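Thermospermine synthase (Medicago truncatula, PDB 6BQ6) probably transfers an aminopropyl group from decarboxylated S-adenosylmethionine to spermidine, yielding thermospermine and methylthioadenosine. Local coordinates at residues F67-V72 / S79-E84; G75-A80 / P252-I257. All blocks are in the same frame, centred on the assembly; numbering follows the deposited sequence.

How the contacts relate
Contacts 1 and 2 meet on the strand 76-80 and share Ser79 and Ala80; their centres are about 8 Å apart. Contact 1 pairs the end of this strand with its hairpin neighbour, whereas contact 2 lays the same strand against residues 252-257, a 3-10 turn leading into strand 256-264, more than 170 residues later. Asp83 joins them, its OD1 lying 2.7 Å from Ser253 OG in a probable hydrogen bond. Thermospermine touches contact 2 directly, through Leu77, Gln78 and Tyr254, and passes about 7 Å from the side chain of Leu71 in contact 1. Asp181, the predicted proton acceptor, is about 7 Å from Gln78 and about 9 Å from Ser79, side chain to side chain.

Contact 1 of 2, residues F67-V72 / S79-E84; sequences FGKALV and SAETDE
Glu81 N donates to Lys69 O at 2.8 Å, and the side chain of the same glutamate returns to the other end of the lysine backbone: its OE1 accepts from Lys69 N at 3.0 Å, in a nearly straight bond (174°). OE1 is met on its anti side, 33° out of the carboxylate plane. With CG anti to the backbone N (chi1 -180°) and the chain extended beyond it, the carboxylate reaches across Gly68, where a beta carbon would run into OE1. The two side chains run alongside each other in the same direction, with Lys69 CG 3.6 Å from Glu81 OE1; the charged ends themselves do not touch. Next to this pair, Phe67 O takes the amide of Thr82, with Thr82 N at 3.1 Å and above the carbonyl plane. Thr82 OG1 sits in the plane of the Phe67 ring at its edge, 3.5 Å from CD1, while Phe67 CB packs on Ala80 CB at 3.7 Å. Beyond the segments, the Phe67 ring meets Phe43 edge-to-face and packs on Leu39 of the second subunit. Toward Leu71 the pairing becomes regular: Ala70 faces Ala80 as a non-hydrogen-bonded pair, and Leu71 N reaches Ser79 O at 2.9 Å. The return bond, Ser79 N to Leu71 O, is weak at 3.5 Å; Leu71 O also receives Gln78 N, and Gln78 and Ser79 together opposite Leu71 make a classic beta bulge. The whole is an antiparallel beta hairpin, 70-73 with 76-80, at one side of the four-stranded sheet of the N-terminal part.

Contact 2 of 2, residues G75-A80 / P252-I257; sequences GKLQSA and PSYADI. With TER (N-(3-amino-propyl)-N-(5-aminopropyl)-1,4-diaminobutane), chain F.
Tyr254 OH donates to Gln78 O at 2.6 Å, a short bond tilted 27° from the carbonyl plane, and this end of the contact is tightly packed. CG of Tyr254 lies anti to the carbonyl carbon (chi1 -68°), which carries the ring under the bound thermospermine: C10 of the ligand stands 3.5 Å above the plane, over the ring centre. At the ring's edge Leu77 CD2 lies 4.1 Å from Tyr254 CD1; the same methyl presses on the backbone, 3.1 Å from Ser253 O. Looser is the flank toward Ala80, whose CB lies 3.8 Å from Ser253 OG in simple van der Waals contact, the hydroxyl being bonded to Asp83. The CA–CB bond of Gln78 points away from 252-257. Lys76 O lies in the plane of the Gln78 amide, and Gln78 NE2 donates to it at 3.0 Å from above the Lys76 carbonyl plane, fixing the amide with OE1 3.1 Å from ligand C4. A phenylalanine in place of Tyr254 would probably leave Gln78 O without its hydroxyl donor and the ring freer to shift. One phenol thus binds a strand carbonyl with its hydroxyl and packs its face on ligand methylenes, consistent with an apolar wall for the polyamine.

Contact 1 of 2, residues F67-V72 / S79-E84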
loop_
_atom_site.group_PDB
_atom_site.type_symbol
_atom_site.label_atom_id
_atom_site.label_comp_id
_atom_site.label_asym_id
_atom_site.label_seq_id
_atom_site.Cartn_x
_atom_site.Cartn_y
_atom_site.Cartn_z
ATOM N N PHE B 67 2.863 -6.085 16.841
ATOM C CA PHE B 67 2.008 -5.819 17.976
ATOM C C PHE B 67 1.250 -7.039 18.497
ATOM O O PHE B 67 0.383 -6.881 19.344
ATOM C CB PHE B 67 1.056 -4.677 17.631
ATOM C CG PHE B 67 1.770 -3.404 17.274
ATOM C CD1 PHE B 67 2.634 -2.825 18.169
ATOM C CD2 PHE B 67 1.616 -2.807 16.014
ATOM C CE1 PHE B 67 3.313 -1.653 17.874
ATOM C CE2 PHE B 67 2.308 -1.638 15.716
ATOM C CZ PHE B 67 3.148 -1.066 16.645
ATOM N N GLY B 68 1.581 -8.233 18.031
ATOM C CA GLY B 68 0.809 -9.429 18.407
ATOM C C GLY B 68 -0.610 -9.448 17.872
ATOM O O GLY B 68 -0.950 -8.862 16.808
ATOM N N LYS B 69 -1.475 -10.119 18.629
ATOM C CA LYS B 69 -2.826 -10.316 18.219
ATOM C C LYS B 69 -3.562 -8.995 18.270
ATOM O O LYS B 69 -3.482 -8.275 19.286
ATOM C CB LYS B 69 -3.494 -11.351 19.118
ATOM C CG LYS B 69 -2.901 -12.737 18.954
ATOM C CD LYS B 69 -3.577 -13.742 19.903
ATOM C CE LYS B 69 -3.336 -15.201 19.481
ATOM N NZ LYS B 69 -2.109 -15.436 18.639
ATOM N N ALA B 70 -4.267 -8.660 17.202
ATOM C CA ALA B 70 -4.918 -7.374 17.094
ATOM C C ALA B 70 -6.371 -7.561 16.735
ATOM O O ALA B 70 -6.678 -8.282 15.775
ATOM C CB ALA B 70 -4.236 -6.552 16.024
ATOM N N LEU B 71 -7.231 -6.888 17.501
ATOM C CA LEU B 71 -8.656 -6.910 17.276
ATOM C C LEU B 71 -8.977 -5.717 16.400
ATOM O O LEU B 71 -8.652 -4.578 16.755
ATOM C CB LEU B 71 -9.406 -6.870 18.593
ATOM C CG LEU B 71 -10.931 -6.834 18.477
ATOM C CD1 LEU B 71 -11.485 -8.162 17.946
ATOM C CD2 LEU B 71 -11.567 -6.471 19.815
ATOM N N VAL B 72 -9.638 -5.971 15.285
ATOM C CA VAL B 72 -10.040 -4.944 14.325
ATOM C C VAL B 72 -11.533 -4.968 14.109
ATOM O O VAL B 72 -12.081 -6.025 13.841
ATOM C CB VAL B 72 -9.293 -5.203 12.994
ATOM C CG1 VAL B 72 -9.613 -4.174 11.903
ATOM C CG2 VAL B 72 -7.801 -5.227 13.284
ATOM N N SER B 79 -7.572 -2.875 19.589
ATOM C CA SER B 79 -6.718 -3.313 20.661
ATOM C C SER B 79 -5.650 -4.169 20.093
ATOM O O SER B 79 -5.963 -5.046 19.303
ATOM C CB SER B 79 -7.552 -4.125 21.659
ATOM O OG SER B 79 -6.773 -5.060 22.405
ATOM N N ALA B 80 -4.389 -3.915 20.432
ATOM C CA ALA B 80 -3.331 -4.861 20.141
ATOM C C ALA B 80 -2.775 -5.470 21.388
ATOM O O ALA B 80 -2.622 -4.831 22.423
ATOM C CB ALA B 80 -2.223 -4.217 19.349
ATOM N N GLU B 81 -2.348 -6.696 21.257
ATOM C CA GLU B 81 -1.883 -7.451 22.387
ATOM C C GLU B 81 -0.711 -6.818 23.138
ATOM O O GLU B 81 -0.682 -6.872 24.377
ATOM C CB GLU B 81 -1.522 -8.858 21.902
ATOM C CG GLU B 81 -1.017 -9.818 22.940
ATOM C CD GLU B 81 -0.720 -11.213 22.347
ATOM O OE1 GLU B 81 -0.403 -11.330 21.138
ATOM O OE2 GLU B 81 -0.882 -12.199 23.105
ATOM N N THR B 82 0.271 -6.279 22.426
ATOM C CA THR B 82 1.466 -5.822 23.099
ATOM C C THR B 82 1.208 -4.560 23.925
ATOM O O THR B 82 1.947 -4.315 24.853
ATOM C CB THR B 82 2.625 -5.503 22.134
ATOM O OG1 THR B 82 2.169 -4.626 21.092
ATOM C CG2 THR B 82 3.152 -6.776 21.530
ATOM N N ASP B 83 0.260 -3.713 23.520
ATOM C CA ASP B 83 0.082 -2.455 24.180
ATOM C C ASP B 83 -1.310 -2.068 24.619
ATOM O O ASP B 83 -1.474 -0.945 25.136
ATOM C CB ASP B 83 0.738 -1.289 23.394
ATOM C CG ASP B 83 0.189 -1.084 22.008
ATOM O OD1 ASP B 83 -0.931 -1.504 21.717
ATOM O OD2 ASP B 83 0.912 -0.482 21.170
ATOM N N GLU B 84 -2.292 -2.937 24.480
ATOM C CA GLU B 84 -3.626 -2.597 24.989
ATOM C C GLU B 84 -3.648 -2.277 26.486
ATOM O O GLU B 84 -4.502 -1.527 26.934
ATOM C CB GLU B 84 -4.683 -3.645 24.618
ATOM C CG GLU B 84 -4.451 -5.029 25.157
ATOM C CD GLU B 84 -4.980 -5.295 26.556
ATOM O OE1 GLU B 84 -4.869 -6.461 26.987
ATOM O OE2 GLU B 84 -5.471 -4.403 27.268
#

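Contact 2 of 2, residues G75-A80 / P252-I257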
loop_
_atom_site.group_PDB
_atom_site.type_symbol
_atom_site.label_atom_id
_atom_site.label_comp_id
_atom_site.label_asym_id
_atom_site.label_seq_id
_atom_site.Cartn_x
_atom_site.Cartn_y
_atom_site.Cartn_z
ATOM N N GLY B 75 -12.485 -2.616 10.066
ATOM C CA GLY B 75 -11.170 -2.221 9.590
ATOM C C GLY B 75 -10.401 -1.209 10.412
ATOM O O GLY B 75 -9.392 -0.660 9.935
ATOM N N LYS B 76 -10.861 -0.947 11.633
ATOM C CA LYS B 76 -10.191 -0.039 12.533
ATOM C C LYS B 76 -9.682 -0.835 13.716
ATOM O O LYS B 76 -10.432 -1.506 14.404
ATOM C CB LYS B 76 -11.133 1.065 12.973
ATOM C CG LYS B 76 -11.815 1.779 11.800
ATOM C CD LYS B 76 -11.795 3.294 11.939
ATOM C CE LYS B 76 -12.719 3.786 13.051
ATOM N NZ LYS B 76 -12.283 5.135 13.530
ATOM N N LEU B 77 -8.376 -0.794 13.895
ATOM C CA LEU B 77 -7.745 -1.393 15.002
ATOM C C LEU B 77 -8.350 -0.887 16.305
ATOM O O LEU B 77 -8.514 0.356 16.489
ATOM C CB LEU B 77 -6.285 -1.036 14.945
ATOM C CG LEU B 77 -5.459 -1.513 16.100
ATOM C CD1 LEU B 77 -5.251 -2.995 16.038
ATOM C CD2 LEU B 77 -4.147 -0.760 16.064
ATOM N N GLN B 78 -8.697 -1.831 17.191
ATOM C CA GLN B 78 -9.228 -1.506 18.527
ATOM C C GLN B 78 -8.212 -1.720 19.619
ATOM O O GLN B 78 -8.080 -0.912 20.566
ATOM C CB GLN B 78 -10.418 -2.407 18.836
ATOM C CG GLN B 78 -11.524 -2.364 17.827
ATOM C CD GLN B 78 -12.172 -1.017 17.780
ATOM O OE1 GLN B 78 -12.718 -0.548 18.783
ATOM N NE2 GLN B 78 -12.125 -0.373 16.621
ATOM N N SER B 79 -7.572 -2.875 19.589
ATOM C CA SER B 79 -6.718 -3.313 20.661
ATOM C C SER B 79 -5.650 -4.169 20.093
ATOM O O SER B 79 -5.963 -5.046 19.303
ATOM C CB SER B 79 -7.552 -4.125 21.659
ATOM O OG SER B 79 -6.773 -5.060 22.405
ATOM N N ALA B 80 -4.389 -3.915 20.432
ATOM C CA ALA B 80 -3.331 -4.861 20.141
ATOM C C ALA B 80 -2.775 -5.470 21.388
ATOM O O ALA B 80 -2.622 -4.831 22.423
ATOM C CB ALA B 80 -2.223 -4.217 19.349
ATOM N N PRO B 252 1.524 2.843 20.912
ATOM C CA PRO B 252 2.288 2.643 19.676
ATOM C C PRO B 252 1.453 2.093 18.550
ATOM O O PRO B 252 1.565 2.583 17.433
ATOM C CB PRO B 252 3.391 1.656 20.097
ATOM C CG PRO B 252 3.582 1.914 21.522
ATOM C CD PRO B 252 2.262 2.339 22.083
ATOM N N SER B 253 0.571 1.141 18.837
ATOM C CA SER B 253 -0.220 0.512 17.784
ATOM C C SER B 253 -1.252 1.448 17.189
ATOM O O SER B 253 -1.729 1.213 16.084
ATOM C CB SER B 253 -0.931 -0.738 18.279
ATOM O OG SER B 253 -1.802 -0.472 19.335
ATOM N N TYR B 254 -1.606 2.499 17.921
ATOM C CA TYR B 254 -2.524 3.519 17.442
ATOM C C TYR B 254 -1.887 4.585 16.599
ATOM O O TYR B 254 -2.621 5.434 16.045
ATOM C CB TYR B 254 -3.236 4.148 18.667
ATOM C CG TYR B 254 -4.208 3.286 19.463
ATOM C CD1 TYR B 254 -4.414 1.918 19.198
ATOM C CD2 TYR B 254 -4.914 3.844 20.521
ATOM C CE1 TYR B 254 -5.303 1.174 19.945
ATOM C CE2 TYR B 254 -5.809 3.104 21.279
ATOM C CZ TYR B 254 -6.004 1.771 20.997
ATOM O OH TYR B 254 -6.881 1.055 21.749
ATOM N N ALA B 255 -0.553 4.626 16.500
ATOM C CA ALA B 255 0.231 5.670 15.832
ATOM C C ALA B 255 -0.130 7.082 16.261
ATOM O O ALA B 255 -0.101 8.005 15.460
ATOM C CB ALA B 255 0.161 5.549 14.282
ATOM N N ASP B 256 -0.529 7.247 17.531
ATOM C CA ASP B 256 -0.844 8.551 18.026
ATOM C C ASP B 256 -0.855 8.514 19.519
ATOM O O ASP B 256 -0.810 7.433 20.148
ATOM C CB ASP B 256 -2.220 9.013 17.532
ATOM C CG ASP B 256 -2.314 10.551 17.370
ATOM O OD1 ASP B 256 -1.414 11.293 17.853
ATOM O OD2 ASP B 256 -3.318 10.967 16.790
ATOM N N ILE B 257 -0.847 9.712 20.053
ATOM C CA ILE B 257 -1.179 9.945 21.438
ATOM C C ILE B 257 -2.715 9.734 21.482
ATOM O O ILE B 257 -3.435 10.202 20.601
ATOM C CB ILE B 257 -0.812 11.367 21.865
ATOM C CG1 ILE B 257 0.679 11.630 21.693
ATOM C CG2 ILE B 257 -1.205 11.616 23.292
ATOM C CD1 ILE B 257 1.552 10.739 22.528
HETATM N N1 TER F . -16.231 -0.261 20.763
HETATM C C2 TER F . -15.308 -0.479 21.857
HETATM C C3 TER F . -14.597 0.825 22.203
HETATM C C4 TER F . -13.627 1.281 21.144
HETATM N N5 TER F . -12.801 2.360 21.636
HETATM C C6 TER F . -11.360 2.265 21.561
HETATM C C7 TER F . -10.732 3.623 21.289
HETATM C C8 TER F . -9.362 3.414 20.669
HETATM N N9 TER F . -9.410 3.296 19.228
HETATM C C10 TER F . -8.175 3.068 18.522
HETATM C C11 TER F . -8.140 3.613 17.112
HETATM C C12 TER F . -6.685 3.592 16.642
HETATM C C13 TER F . -6.533 3.781 15.141
HETATM N N14 TER F . -7.473 4.764 14.631
#